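Side-chain contact in formyltransferase PseJ (Anoxybacillus kamchatkensis G10, PDB 6EDK), which is a formyltransferase-family protein built on a mixed beta sheet flanked by helices: residues E34-W37 with L38-L42. Numbering follows the deposited sequence.
Sequences ERKW and LRDFL. With SO4 (sulfate ion), chain C.
W37 lays its indole over L38 because its CG stands between the backbone N and the carbonyl carbon (chi1 68°), which turns the ring along the helix toward the residue that follows. Helix 36-43, the connection of a beta-alpha-beta unit between strands 27-31 and 48-52, illustrates how a helix start combines side-chain pairs a turn or so apart with backbone N-H groups that can receive an anion. The CB of L38 sits 3.7 Å from the centroid of the six-membered ring of W37, almost on the ring normal, a CH-pi contact, and both residues also touch helix 147-169.

On the polar side, K36 runs out extended and bends at its last torsion (chi4 43°), bringing NZ to both carboxylate oxygens of D40, one helical turn on. The hydrogen bonds in this salt bridge are weak, K36 NZ lying 3.3 Å from D40 OD2, whereas the backbone bond from D40 N to K36 O in the same turn is short, 2.8 Å, and nearly straight. The side chains of E34, just ahead of the helix, and R39 cross at about a right angle: E34 OE2 receives R39 NE on its syn side at 3.3 Å, the donor lying 25° out of the carboxylate plane. R39 has further partners, its NH1 meeting V49 O and E43.

R35 is the N-cap residue, and its O accepts R39 N at 3.0 Å; its guanidinium turns instead to Y72. A sulfate, probably from the crystallisation liquor, sits at the N-terminal end of the helix, where the helix dipole would probably favour an anion: K36 N donates to O1 at 2.9 Å and W37 N to O4 at 3.3 Å.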
loop_
_atom_site.group_PDB
_atom_site.type_symbol
_atom_site.label_atom_id
_atom_site.label_comp_id
_atom_site.label_asym_id
_atom_site.label_seq_id
_atom_site.Cartn_x
_atom_site.Cartn_y
_atom_site.Cartn_z
ATOM N N GLU A 34 7.834 -3.706 -11.476
ATOM C CA GLU A 34 8.552 -4.960 -11.276
ATOM C C GLU A 34 9.538 -4.783 -10.120
ATOM O O GLU A 34 10.278 -3.795 -10.063
ATOM C CB GLU A 34 9.264 -5.443 -12.547
ATOM C CG GLU A 34 10.248 -6.692 -12.376
ATOM C CD GLU A 34 9.697 -8.036 -11.728
ATOM O OE1 GLU A 34 8.493 -8.197 -11.390
ATOM O OE2 GLU A 34 10.539 -8.961 -11.540
ATOM N N ARG A 35 9.505 -5.705 -9.192
ATOM C CA ARG A 35 10.425 -5.755 -8.065
ATOM C C ARG A 35 11.000 -7.155 -8.002
ATOM O O ARG A 35 10.373 -8.047 -7.450
ATOM C CB ARG A 35 9.711 -5.406 -6.773
ATOM C CG ARG A 35 9.091 -4.044 -6.787
ATOM C CD ARG A 35 8.315 -3.835 -5.513
ATOM N NE ARG A 35 7.198 -2.917 -5.715
ATOM C CZ ARG A 35 7.275 -1.620 -5.435
ATOM N NH1 ARG A 35 8.389 -1.122 -4.934
ATOM N NH2 ARG A 35 6.242 -0.863 -5.596
ATOM N N LYS A 36 12.187 -7.334 -8.570
ATOM C CA LYS A 36 12.783 -8.663 -8.582
ATOM C C LYS A 36 12.936 -9.222 -7.184
ATOM O O LYS A 36 12.702 -10.417 -6.966
ATOM C CB LYS A 36 14.135 -8.635 -9.292
ATOM C CG LYS A 36 14.758 -10.029 -9.458
ATOM C CD LYS A 36 16.221 -9.960 -9.940
ATOM C CE LYS A 36 16.933 -11.310 -9.784
ATOM N NZ LYS A 36 16.067 -12.445 -10.206
ATOM N N TRP A 37 13.325 -8.382 -6.201
ATOM C CA TRP A 37 13.517 -8.929 -4.867
ATOM C C TRP A 37 12.234 -9.539 -4.333
ATOM O O TRP A 37 12.267 -10.515 -3.576
ATOM C CB TRP A 37 14.046 -7.820 -3.893
ATOM C CG TRP A 37 13.012 -6.728 -3.591
ATOM C CD1 TRP A 37 12.897 -5.534 -4.220
ATOM C CD2 TRP A 37 12.021 -6.763 -2.607
ATOM N NE1 TRP A 37 11.831 -4.842 -3.721
ATOM C CE2 TRP A 37 11.282 -5.582 -2.718
ATOM C CE3 TRP A 37 11.620 -7.710 -1.688
ATOM C CZ2 TRP A 37 10.151 -5.337 -1.926
ATOM C CZ3 TRP A 37 10.536 -7.466 -0.889
ATOM C CH2 TRP A 37 9.806 -6.293 -1.020
ATOM N N LEU A 38 11.087 -8.933 -4.649
ATOM C CA LEU A 38 9.824 -9.454 -4.156
ATOM C C LEU A 38 9.368 -10.707 -4.930
ATOM O O LEU A 38 8.892 -11.684 -4.330
ATOM C CB LEU A 38 8.772 -8.356 -4.257
ATOM C CG LEU A 38 7.359 -8.682 -3.758
ATOM C CD1 LEU A 38 7.351 -9.275 -2.415
ATOM C CD2 LEU A 38 6.535 -7.410 -3.810
ATOM N N ARG A 39 9.533 -10.678 -6.242
ATOM C CA ARG A 39 9.351 -11.902 -7.017
ATOM C C ARG A 39 10.161 -13.035 -6.433
ATOM O O ARG A 39 9.614 -14.100 -6.111
ATOM C CB ARG A 39 9.714 -11.643 -8.472
ATOM C CG ARG A 39 9.839 -12.905 -9.314
ATOM C CD ARG A 39 10.331 -12.551 -10.728
ATOM N NE ARG A 39 9.253 -11.996 -11.549
ATOM C CZ ARG A 39 8.314 -12.742 -12.149
ATOM N NH1 ARG A 39 8.304 -14.073 -12.001
ATOM N NH2 ARG A 39 7.369 -12.137 -12.875
ATOM N N ASP A 40 11.468 -12.807 -6.220
ATOM C CA ASP A 40 12.319 -13.873 -5.693
ATOM C C ASP A 40 11.865 -14.335 -4.327
ATOM O O ASP A 40 11.918 -15.525 -4.022
ATOM C CB ASP A 40 13.783 -13.405 -5.594
ATOM C CG ASP A 40 14.445 -13.291 -6.915
ATOM O OD1 ASP A 40 13.955 -13.887 -7.898
ATOM O OD2 ASP A 40 15.469 -12.594 -6.982
ATOM N N PHE A 41 11.503 -13.387 -3.435
ATOM C CA PHE A 41 11.053 -13.774 -2.101
ATOM C C PHE A 41 9.836 -14.682 -2.191
ATOM O O PHE A 41 9.759 -15.736 -1.543
ATOM C CB PHE A 41 10.699 -12.482 -1.257
ATOM C CG PHE A 41 10.028 -12.791 0.058
ATOM C CD1 PHE A 41 10.778 -13.140 1.173
ATOM C CD2 PHE A 41 8.666 -12.675 0.208
ATOM C CE1 PHE A 41 10.182 -13.437 2.402
ATOM C CE2 PHE A 41 8.057 -12.972 1.421
ATOM C CZ PHE A 41 8.797 -13.335 2.519
ATOM N N LEU A 42 8.891 -14.300 -3.021
ATOM C CA LEU A 42 7.661 -15.063 -3.120
ATOM C C LEU A 42 7.944 -16.456 -3.739
ATOM O O LEU A 42 7.380 -17.457 -3.302
ATOM C CB LEU A 42 6.662 -14.317 -4.000
ATOM C CG LEU A 42 6.072 -13.033 -3.372
ATOM C CD1 LEU A 42 5.222 -12.306 -4.400
ATOM C CD2 LEU A 42 5.269 -13.407 -2.177
HETATM S S SO4 C . 14.504 -4.543 -7.993
HETATM O O1 SO4 C . 13.725 -4.997 -9.172
HETATM O O2 SO4 C . 15.708 -3.851 -8.465
HETATM O O3 SO4 C . 13.709 -3.605 -7.180
HETATM O O4 SO4 C . 14.921 -5.691 -7.149
#